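Local coordinates for protein probable ribosomal RNA small subunit methyltransferase (Thermus thermophilus, PDB 3DMG) that probably methylates ribosomal RNA of the small subunit, using S-adenosyl-L-methionine as the methyl donor, at residues Ser121-Ala126 / Arg153-Tyr158; Gln236-Gly241 / Glu257-Glu262; Ile302-Pro307 / Gly334-Val339. All coordinates share one frame; numbering follows the deposited sequence.

The chain carries two seven-stranded mixed sheets of the same strand order, 3-2-1-4-5-7-6, each with the topology of a Rossmann-like methyltransferase domain. Interaction 1 belongs to the first and lies about 38 Å from interaction 2 and 41 Å from interaction 3, centre to centre, far from the ligand. Interactions 2 and 3 share the second sheet, their centres 10 Å apart, because strands 236-240 and 299-304 are neighbours. Probable hydrogen bonds join Leu-238 O to Val-303 N and Leu-240 O to Thr-304 OG1, both 2.9 Å. Both contacts end beside S-adenosyl-L-homocysteine: interaction 2 hydrogen-bonds it through Gly-241 and Glu-262, while Asn-305 and Pro-307 of interaction 3 pack against it.

Interaction 1 of 3, residues Ser121-Ala126 / Arg153-Tyr158; sequences SLVAAA and RALLGY
Ala-126 and Leu-156 bring the two helical segments closest, their CA atoms 6.5 Å apart, near the C-terminal ends of helices 115-128 and 145-156. The contact is apolar throughout and modest in area, about 205 Å² counting both sides. Leu-155 makes most of the contact. Its CB points toward the first helix, and its two methyl groups divide the work: CD1 comes up against Leu-122 CB at 3.8 Å, while CD2 spreads to Val-123, meeting CG2 at a looser 4.3 Å. The isobutyl fork thus sits over two successive residues of helix 115-128, and its own CB lies 4.5 Å from Ala-126 CB, one turn further on. Leu-156 has the same side-chain conformation (chi1 -71°), but its CB does not point at the partner helix, and it is the branch end CD2 that comes within 3.9 Å of Ala-126 CB. The alanine methyl therefore lies close to Leu-156 CD2 and only loosely against Leu-155 CB. Gly-157, with positive phi, then leaves the helical conformation, and Gly-157 N still hydrogen-bonds to Arg-153 O at 2.9 Å. The paired helices lie against the first sheet: Leu-122 rests on Leu-107 of strand 102-108 and Leu-137 of strand 133-140, and Leu-156 on Leu-135 and on Leu-173 of strand 168-174. The segment after that strand runs past both helices, where Lys-175 and Lys-177 hydrogen-bond to the carbonyls of Ala-126 and Ala-154, and Pro-180 touches Leu-155.

Interaction 2 of 3, residues Gln236-Gly241 / Glu257-Glu262; sequences QVLDLG and EVVGVE. With SAH (S-adenosyl-L-homocysteine), chain H.
Val-237 and Val-258 are one of five bridged pairs that join strands 236-240 and 257-262 in parallel, the segment axes 4.7 Å apart at closest approach. Five backbone hydrogen bonds stitch the pair; that from Val-259 N to Val-237 O is 2.8 Å long and nearly straight at hydrogen (169°). The tight part is the buried face of Leu-238, Leu-240, Val-259 and Val-261. Leu-238 CD1 reaches across to Val-259 CG1 at 3.9 Å and also touches Val-261 CG1, while Leu-240 CD2 lies alongside Val-261 CG2 at 3.7 Å. At the N-terminal ends the contact loosens: Gln-236 and the exposed Glu-257 run side by side, and NE2 of the amide makes only a weak bond to Glu-257 OE2 at 3.3 Å, with the two flat groups turned 65° apart. Gln-236 OE1 is held by Arg-331. At the other end, Glu-262 bends at chi2 (59°), bringing its carboxylate to the ribose of S-adenosyl-L-homocysteine, where OE1 accepts a hydrogen bond from O3' and OE2 one from O2' at 2.6 Å; Gly-243 N and Asp-264 N also hydrogen-bond OE1 and OE2, respectively. Gly-241 O accepts a hydrogen bond from the ligand's amino N. Such an acidic residue ending the second strand is a hallmark of Rossmann-like methyltransferases. Helix 248-253 connects the strands as a beta-alpha-beta unit and packs on Val-237 and Val-258, while strand 299-304 borders 236-240 on its other edge.

Interaction 3 of 3, residues Ile302-Pro307 / Gly334-Val339; sequences IVTNPP and GVFFLV. With SAH (S-adenosyl-L-homocysteine), chain H.
Ile-302 to Thr-304 pair in parallel with Phe-336 to Leu-338 in the central sheet of the Rossmann-like methyltransferase fold, and the strand then runs into an Asn-Pro-Pro-Phe sequence, the (N/D/S)PP(Y/F/W)-type motif of methyltransferases that modify amino groups of bases; Asn-305 also binds guanosine. Four backbone hydrogen bonds join the strands, among them Phe-337 N to Ile-302 O at 2.9 Å. Phe-336 can be followed outward. Its CB leaves on the face of Ile-302 and Thr-304, and CG, anti to the backbone N (chi1 -179°), carries the ring back toward the neighbouring strand. CD1 then lies 3.4 Å from Ile-302 O, which sits at the ring edge, and also meets Ile-302 CG2. CE1 reaches Thr-304 CG2 at 3.6 Å, and CZ ends against the same methyl. With Thr-304 OG1 engaged by strand 236-240, CG2 faces Phe-336 and Leu-338. Beyond the strand, the Pro-306 ring crosses Leu-338 at about a right angle. Asn-305 packs its CB and CG on Val-339 CG1, and its ND2 hydrogen-bonds to Ser-216, another ligand-binding residue. The Asn-305 backbone also reaches the ligand, its O lying 3.3 Å from CG of S-adenosyl-L-homocysteine.

Interaction 1 of 3, residues Ser121-Ala126 / Arg153-Tyr158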
loop_
_atom_site.group_PDB
_atom_site.type_symbol
_atom_site.label_atom_id
_atom_site.label_comp_id
_atom_site.label_asym_id
_atom_site.label_seq_id
_atom_site.Cartn_x
_atom_site.Cartn_y
_atom_site.Cartn_z
ATOM N N SER A 121 -13.314 -2.388 -6.227
ATOM C CA SER A 121 -13.296 -0.973 -6.598
ATOM C C SER A 121 -14.332 -0.655 -7.675
ATOM O O SER A 121 -15.009 0.367 -7.609
ATOM C CB SER A 121 -11.894 -0.570 -7.060
ATOM O OG SER A 121 -10.967 -0.678 -5.973
ATOM N N LEU A 122 -14.476 -1.559 -8.639
ATOM C CA LEU A 122 -15.487 -1.381 -9.690
ATOM C C LEU A 122 -16.915 -1.402 -9.123
ATOM O O LEU A 122 -17.751 -0.565 -9.470
ATOM C CB LEU A 122 -15.328 -2.458 -10.764
ATOM C CG LEU A 122 -14.132 -2.333 -11.716
ATOM C CD1 LEU A 122 -14.043 -3.534 -12.629
ATOM C CD2 LEU A 122 -14.217 -1.037 -12.525
ATOM N N VAL A 123 -17.197 -2.346 -8.229
ATOM C CA VAL A 123 -18.538 -2.402 -7.634
ATOM C C VAL A 123 -18.777 -1.200 -6.710
ATOM O O VAL A 123 -19.884 -0.649 -6.667
ATOM C CB VAL A 123 -18.744 -3.711 -6.856
ATOM C CG1 VAL A 123 -20.068 -3.692 -6.102
ATOM C CG2 VAL A 123 -18.684 -4.906 -7.803
ATOM N N ALA A 124 -17.737 -0.785 -5.982
ATOM C CA ALA A 124 -17.855 0.415 -5.166
ATOM C C ALA A 124 -18.217 1.608 -6.055
ATOM O O ALA A 124 -19.052 2.426 -5.681
ATOM C CB ALA A 124 -16.573 0.687 -4.409
ATOM N N ALA A 125 -17.595 1.701 -7.233
ATOM C CA ALA A 125 -17.889 2.802 -8.161
ATOM C C ALA A 125 -19.354 2.798 -8.572
ATOM O O ALA A 125 -20.033 3.832 -8.540
ATOM C CB ALA A 125 -17.002 2.715 -9.385
ATOM N N ALA A 126 -19.819 1.611 -8.948
ATOM C CA ALA A 126 -21.191 1.424 -9.414
ATOM C C ALA A 126 -22.187 1.734 -8.289
ATOM O O ALA A 126 -23.205 2.390 -8.526
ATOM C CB ALA A 126 -21.380 0.007 -9.976
ATOM N N ARG A 153 -18.561 -2.191 -18.017
ATOM C CA ARG A 153 -19.707 -2.059 -18.920
ATOM C C ARG A 153 -20.856 -2.971 -18.477
ATOM O O ARG A 153 -22.025 -2.591 -18.556
ATOM C CB ARG A 153 -19.314 -2.363 -20.373
ATOM C CG ARG A 153 -18.592 -1.226 -21.101
ATOM C CD ARG A 153 -18.243 -1.628 -22.541
ATOM N NE ARG A 153 -17.351 -2.785 -22.576
ATOM C CZ ARG A 153 -16.813 -3.306 -23.676
ATOM N NH1 ARG A 153 -17.057 -2.770 -24.870
ATOM N NH2 ARG A 153 -16.019 -4.366 -23.584
ATOM N N ALA A 154 -20.509 -4.167 -18.008
ATOM C CA ALA A 154 -21.498 -5.134 -17.534
ATOM C C ALA A 154 -22.181 -4.649 -16.252
ATOM O O ALA A 154 -23.393 -4.828 -16.074
ATOM C CB ALA A 154 -20.854 -6.506 -17.332
ATOM N N LEU A 155 -21.401 -4.010 -15.377
ATOM C CA LEU A 155 -21.937 -3.478 -14.124
ATOM C C LEU A 155 -22.816 -2.251 -14.336
ATOM O O LEU A 155 -23.779 -2.036 -13.590
ATOM C CB LEU A 155 -20.793 -3.113 -13.163
ATOM C CG LEU A 155 -20.025 -4.289 -12.554
ATOM C CD1 LEU A 155 -18.659 -3.845 -11.998
ATOM C CD2 LEU A 155 -20.859 -4.999 -11.482
ATOM N N LEU A 156 -22.475 -1.438 -15.338
ATOM C CA LEU A 156 -23.054 -0.102 -15.471
ATOM C C LEU A 156 -24.013 0.091 -16.653
ATOM O O LEU A 156 -25.172 0.500 -16.459
ATOM C CB LEU A 156 -21.934 0.949 -15.543
ATOM C CG LEU A 156 -21.175 1.172 -14.230
ATOM C CD1 LEU A 156 -19.819 1.838 -14.491
ATOM C CD2 LEU A 156 -22.003 1.985 -13.249
ATOM N N GLY A 157 -23.521 -0.178 -17.863
ATOM C CA GLY A 157 -24.234 0.158 -19.111
ATOM C C GLY A 157 -23.272 0.660 -20.173
ATOM O O GLY A 157 -22.128 0.191 -20.246
ATOM N N TYR A 158 -23.713 1.634 -20.968
ATOM C CA TYR A 158 -22.918 2.158 -22.078
ATOM C C TYR A 158 -21.567 2.670 -21.616
ATOM O O TYR A 158 -21.477 3.446 -20.667
ATOM C CB TYR A 158 -23.672 3.280 -22.802
ATOM C CG TYR A 158 -22.887 4.007 -23.889
ATOM C CD1 TYR A 158 -22.860 3.531 -25.202
ATOM C CD2 TYR A 158 -22.203 5.191 -23.604
ATOM C CE1 TYR A 158 -22.171 4.211 -26.210
ATOM C CE2 TYR A 158 -21.497 5.877 -24.602
ATOM C CZ TYR A 158 -21.480 5.377 -25.893
ATOM O OH TYR A 158 -20.795 6.047 -26.883
#

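Interaction 2 of 3, residues Gln236-Gly241 / Glu257-Glu262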
loop_
_atom_site.group_PDB
_atom_site.type_symbol
_atom_site.label_atom_id
_atom_site.label_comp_id
_atom_site.label_asym_id
_atom_site.label_seq_id
_atom_site.Cartn_x
_atom_site.Cartn_y
_atom_site.Cartn_z
ATOM N N GLN A 236 11.487 -4.774 22.279
ATOM C CA GLN A 236 10.702 -3.871 21.442
ATOM C C GLN A 236 11.083 -4.086 19.987
ATOM O O GLN A 236 12.246 -3.947 19.618
ATOM C CB GLN A 236 10.911 -2.425 21.873
ATOM C CG GLN A 236 10.154 -2.089 23.154
ATOM C CD GLN A 236 10.521 -0.737 23.722
ATOM O OE1 GLN A 236 11.605 -0.216 23.464
ATOM N NE2 GLN A 236 9.623 -0.165 24.516
ATOM N N VAL A 237 10.083 -4.429 19.180
ATOM C CA VAL A 237 10.300 -4.775 17.774
ATOM C C VAL A 237 9.534 -3.827 16.888
ATOM O O VAL A 237 8.384 -3.528 17.168
ATOM C CB VAL A 237 9.817 -6.226 17.469
ATOM C CG1 VAL A 237 9.910 -6.573 15.971
ATOM C CG2 VAL A 237 10.622 -7.222 18.319
ATOM N N LEU A 238 10.184 -3.353 15.826
ATOM C CA LEU A 238 9.510 -2.634 14.746
ATOM C C LEU A 238 9.495 -3.495 13.488
ATOM O O LEU A 238 10.545 -4.016 13.075
ATOM C CB LEU A 238 10.210 -1.303 14.456
ATOM C CG LEU A 238 9.570 -0.395 13.398
ATOM C CD1 LEU A 238 8.178 0.081 13.810
ATOM C CD2 LEU A 238 10.515 0.784 13.154
ATOM N N ASP A 239 8.304 -3.653 12.903
ATOM C CA ASP A 239 8.122 -4.442 11.678
ATOM C C ASP A 239 7.823 -3.420 10.598
ATOM O O ASP A 239 6.727 -2.818 10.584
ATOM C CB ASP A 239 6.964 -5.445 11.860
ATOM C CG ASP A 239 6.690 -6.289 10.631
ATOM O OD1 ASP A 239 7.312 -6.078 9.586
ATOM O OD2 ASP A 239 5.824 -7.182 10.733
ATOM N N LEU A 240 8.804 -3.167 9.733
ATOM C CA LEU A 240 8.632 -2.158 8.669
ATOM C C LEU A 240 7.907 -2.770 7.469
ATOM O O LEU A 240 8.436 -3.652 6.785
ATOM C CB LEU A 240 9.996 -1.627 8.216
ATOM C CG LEU A 240 10.783 -0.773 9.196
ATOM C CD1 LEU A 240 12.232 -0.653 8.764
ATOM C CD2 LEU A 240 10.160 0.626 9.353
ATOM N N GLY A 241 6.689 -2.288 7.210
ATOM C CA GLY A 241 5.871 -2.823 6.123
ATOM C C GLY A 241 5.213 -4.105 6.589
ATOM O O GLY A 241 5.449 -5.168 6.011
ATOM N N GLU A 257 7.249 -6.990 22.160
ATOM C CA GLU A 257 6.347 -5.848 22.118
ATOM C C GLU A 257 6.509 -5.254 20.726
ATOM O O GLU A 257 7.478 -4.560 20.462
ATOM C CB GLU A 257 6.747 -4.830 23.188
ATOM C CG GLU A 257 5.850 -3.608 23.279
ATOM C CD GLU A 257 6.273 -2.658 24.393
ATOM O OE1 GLU A 257 6.291 -3.076 25.575
ATOM O OE2 GLU A 257 6.581 -1.485 24.078
ATOM N N VAL A 258 5.561 -5.548 19.839
ATOM C CA VAL A 258 5.735 -5.267 18.414
ATOM C C VAL A 258 4.916 -4.058 17.973
ATOM O O VAL A 258 3.747 -3.887 18.364
ATOM C CB VAL A 258 5.381 -6.490 17.516
ATOM C CG1 VAL A 258 5.642 -6.189 16.038
ATOM C CG2 VAL A 258 6.165 -7.737 17.951
ATOM N N VAL A 259 5.568 -3.219 17.174
ATOM C CA VAL A 259 4.893 -2.132 16.468
ATOM C C VAL A 259 5.027 -2.435 14.993
ATOM O O VAL A 259 6.137 -2.600 14.515
ATOM C CB VAL A 259 5.537 -0.762 16.783
ATOM C CG1 VAL A 259 4.902 0.346 15.917
ATOM C CG2 VAL A 259 5.408 -0.416 18.272
ATOM N N GLY A 260 3.901 -2.545 14.296
ATOM C CA GLY A 260 3.896 -2.699 12.839
ATOM C C GLY A 260 3.594 -1.357 12.227
ATOM O O GLY A 260 2.717 -0.647 12.712
ATOM N N VAL A 261 4.363 -0.976 11.206
ATOM C CA VAL A 261 4.015 0.211 10.414
ATOM C C VAL A 261 3.726 -0.237 8.989
ATOM O O VAL A 261 4.432 -1.079 8.436
ATOM C CB VAL A 261 5.080 1.325 10.459
ATOM C CG1 VAL A 261 5.125 1.957 11.845
ATOM C CG2 VAL A 261 6.488 0.814 10.001
ATOM N N GLU A 262 2.652 0.300 8.431
ATOM C CA GLU A 262 2.157 -0.129 7.119
ATOM C C GLU A 262 1.428 1.021 6.427
ATOM O O GLU A 262 0.548 1.637 7.019
ATOM C CB GLU A 262 1.227 -1.322 7.342
ATOM C CG GLU A 262 0.417 -1.771 6.127
ATOM C CD GLU A 262 1.303 -2.155 4.968
ATOM O OE1 GLU A 262 2.145 -3.088 5.123
ATOM O OE2 GLU A 262 1.140 -1.540 3.888
HETATM N N SAH H . 5.748 -7.919 6.313
HETATM C CA SAH H . 4.717 -8.549 5.421
HETATM C CB SAH H . 4.535 -7.772 4.110
HETATM C CG SAH H . 5.815 -7.533 3.319
HETATM S SD SAH H . 5.530 -6.839 1.669
HETATM C C SAH H . 5.123 -9.976 5.084
HETATM O O SAH H . 6.297 -10.279 5.328
HETATM O OXT SAH H . 4.299 -10.731 4.572
HETATM C "C5'" SAH H . 6.034 -5.104 1.926
HETATM C "C4'" SAH H . 4.982 -4.287 2.681
HETATM O "O4'" SAH H . 5.518 -2.965 2.709
HETATM C "C3'" SAH H . 3.572 -4.258 2.056
HETATM O "O3'" SAH H . 2.601 -4.676 3.001
HETATM C "C2'" SAH H . 3.460 -2.781 1.663
HETATM O "O2'" SAH H . 2.137 -2.296 1.624
HETATM C "C1'" SAH H . 4.386 -2.134 2.678
HETATM N N9 SAH H . 4.731 -0.768 2.316
HETATM C C8 SAH H . 4.900 -0.254 1.051
HETATM N N7 SAH H . 5.216 1.059 1.182
HETATM C C5 SAH H . 5.264 1.367 2.510
HETATM C C6 SAH H . 5.500 2.561 3.199
HETATM N N6 SAH H . 5.745 3.722 2.554
HETATM N N1 SAH H . 5.466 2.490 4.582
HETATM C C2 SAH H . 5.172 1.332 5.268
HETATM N N3 SAH H . 4.882 0.162 4.590
HETATM C C4 SAH H . 4.949 0.206 3.230
#

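Interaction 3 of 3, residues Ile302-Pro307 / Gly334-Val339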
loop_
_atom_site.group_PDB
_atom_site.type_symbol
_atom_site.label_atom_id
_atom_site.label_comp_id
_atom_site.label_asym_id
_atom_site.label_seq_id
_atom_site.Cartn_x
_atom_site.Cartn_y
_atom_site.Cartn_z
ATOM N N ILE A 302 14.609 -4.720 14.690
ATOM C CA ILE A 302 13.790 -4.246 13.578
ATOM C C ILE A 302 13.827 -5.313 12.490
ATOM O O ILE A 302 14.896 -5.844 12.174
ATOM C CB ILE A 302 14.267 -2.876 13.088
ATOM C CG1 ILE A 302 14.096 -1.862 14.234
ATOM C CG2 ILE A 302 13.473 -2.436 11.852
ATOM C CD1 ILE A 302 14.457 -0.422 13.896
ATOM N N VAL A 303 12.648 -5.669 11.977
ATOM C CA VAL A 303 12.533 -6.679 10.920
ATOM C C VAL A 303 11.833 -6.110 9.709
ATOM O O VAL A 303 10.977 -5.238 9.841
ATOM C CB VAL A 303 11.791 -7.960 11.400
ATOM C CG1 VAL A 303 12.552 -8.593 12.554
ATOM C CG2 VAL A 303 10.340 -7.647 11.793
ATOM N N THR A 304 12.191 -6.605 8.533
ATOM C CA THR A 304 11.490 -6.170 7.329
ATOM C C THR A 304 11.649 -7.116 6.143
ATOM O O THR A 304 12.738 -7.633 5.883
ATOM C CB THR A 304 11.904 -4.718 6.913
ATOM O OG1 THR A 304 11.070 -4.273 5.838
ATOM C CG2 THR A 304 13.379 -4.651 6.458
ATOM N N ASN A 305 10.533 -7.327 5.457
ATOM C CA ASN A 305 10.518 -7.873 4.101
ATOM C C ASN A 305 10.077 -6.689 3.217
ATOM O O ASN A 305 8.874 -6.463 3.053
ATOM C CB ASN A 305 9.529 -9.038 3.994
ATOM C CG ASN A 305 9.525 -9.654 2.631
ATOM O OD1 ASN A 305 10.235 -9.192 1.751
ATOM N ND2 ASN A 305 8.745 -10.720 2.443
ATOM N N PRO A 306 11.033 -5.876 2.733
ATOM C CA PRO A 306 10.619 -4.626 2.072
ATOM C C PRO A 306 9.898 -4.831 0.752
ATOM O O PRO A 306 10.057 -5.892 0.109
ATOM C CB PRO A 306 11.946 -3.884 1.831
ATOM C CG PRO A 306 12.922 -4.527 2.760
ATOM C CD PRO A 306 12.500 -5.972 2.841
ATOM N N PRO A 307 9.143 -3.823 0.315
ATOM C CA PRO A 307 8.517 -3.929 -1.004
ATOM C C PRO A 307 9.569 -4.034 -2.100
ATOM O O PRO A 307 10.701 -3.582 -1.921
ATOM C CB PRO A 307 7.762 -2.605 -1.134
ATOM C CG PRO A 307 8.396 -1.699 -0.155
ATOM C CD PRO A 307 8.852 -2.536 0.972
ATOM N N GLY A 334 21.205 -2.890 19.208
ATOM C CA GLY A 334 20.003 -3.373 18.523
ATOM C C GLY A 334 20.349 -4.060 17.210
ATOM O O GLY A 334 21.434 -3.851 16.655
ATOM N N VAL A 335 19.437 -4.889 16.712
ATOM C CA VAL A 335 19.733 -5.669 15.514
ATOM C C VAL A 335 18.631 -5.533 14.460
ATOM O O VAL A 335 17.466 -5.293 14.790
ATOM C CB VAL A 335 19.980 -7.157 15.832
ATOM C CG1 VAL A 335 21.232 -7.332 16.727
ATOM C CG2 VAL A 335 18.747 -7.803 16.468
ATOM N N PHE A 336 19.033 -5.712 13.207
ATOM C CA PHE A 336 18.191 -5.518 12.027
ATOM C C PHE A 336 18.225 -6.790 11.185
ATOM O O PHE A 336 19.307 -7.312 10.905
ATOM C CB PHE A 336 18.777 -4.358 11.220
ATOM C CG PHE A 336 18.014 -3.995 9.972
ATOM C CD1 PHE A 336 16.616 -3.930 9.965
ATOM C CD2 PHE A 336 18.706 -3.642 8.812
ATOM C CE1 PHE A 336 15.926 -3.547 8.804
ATOM C CE2 PHE A 336 18.027 -3.264 7.655
ATOM C CZ PHE A 336 16.645 -3.218 7.646
ATOM N N PHE A 337 17.042 -7.274 10.794
ATOM C CA PHE A 337 16.922 -8.387 9.846
ATOM C C PHE A 337 16.146 -7.905 8.627
ATOM O O PHE A 337 15.062 -7.330 8.761
ATOM C CB PHE A 337 16.148 -9.564 10.444
ATOM C CG PHE A 337 16.816 -10.224 11.614
ATOM C CD1 PHE A 337 17.560 -11.389 11.447
ATOM C CD2 PHE A 337 16.680 -9.698 12.891
ATOM C CE1 PHE A 337 18.161 -12.005 12.534
ATOM C CE2 PHE A 337 17.279 -10.303 13.980
ATOM C CZ PHE A 337 18.027 -11.460 13.805
ATOM N N LEU A 338 16.686 -8.173 7.441
ATOM C CA LEU A 338 16.041 -7.814 6.186
ATOM C C LEU A 338 16.090 -8.997 5.230
ATOM O O LEU A 338 17.102 -9.680 5.140
ATOM C CB LEU A 338 16.753 -6.620 5.550
ATOM C CG LEU A 338 16.277 -6.127 4.180
ATOM C CD1 LEU A 338 16.462 -4.629 4.033
ATOM C CD2 LEU A 338 17.046 -6.872 3.087
ATOM N N VAL A 339 14.991 -9.241 4.526
ATOM C CA VAL A 339 14.951 -10.327 3.549
ATOM C C VAL A 339 14.581 -9.799 2.164
ATOM O O VAL A 339 13.693 -8.941 2.028
ATOM C CB VAL A 339 14.024 -11.490 4.017
ATOM C CG1 VAL A 339 12.570 -11.062 4.072
ATOM C CG2 VAL A 339 14.183 -12.742 3.084
HETATM N N SAH H . 5.748 -7.919 6.313
HETATM C CA SAH H . 4.717 -8.549 5.421
HETATM C CB SAH H . 4.535 -7.772 4.110
HETATM C CG SAH H . 5.815 -7.533 3.319
HETATM S SD SAH H . 5.530 -6.839 1.669
HETATM C C SAH H . 5.123 -9.976 5.084
HETATM O O SAH H . 6.297 -10.279 5.328
HETATM O OXT SAH H . 4.299 -10.731 4.572
HETATM C "C5'" SAH H . 6.034 -5.104 1.926
HETATM C "C4'" SAH H . 4.982 -4.287 2.681
HETATM O "O4'" SAH H . 5.518 -2.965 2.709
HETATM C "C3'" SAH H . 3.572 -4.258 2.056
HETATM O "O3'" SAH H . 2.601 -4.676 3.001
HETATM C "C2'" SAH H . 3.460 -2.781 1.663
HETATM O "O2'" SAH H . 2.137 -2.296 1.624
HETATM C "C1'" SAH H . 4.386 -2.134 2.678
HETATM N N9 SAH H . 4.731 -0.768 2.316
HETATM C C8 SAH H . 4.900 -0.254 1.051
HETATM N N7 SAH H . 5.216 1.059 1.182
HETATM C C5 SAH H . 5.264 1.367 2.510
HETATM C C6 SAH H . 5.500 2.561 3.199
HETATM N N6 SAH H . 5.745 3.722 2.554
HETATM N N1 SAH H . 5.466 2.490 4.582
HETATM C C2 SAH H . 5.172 1.332 5.268
HETATM N N3 SAH H . 4.882 0.162 4.590
HETATM C C4 SAH H . 4.949 0.206 3.230
HETATM O O HOH W 1 12.214 -7.710 -0.047
#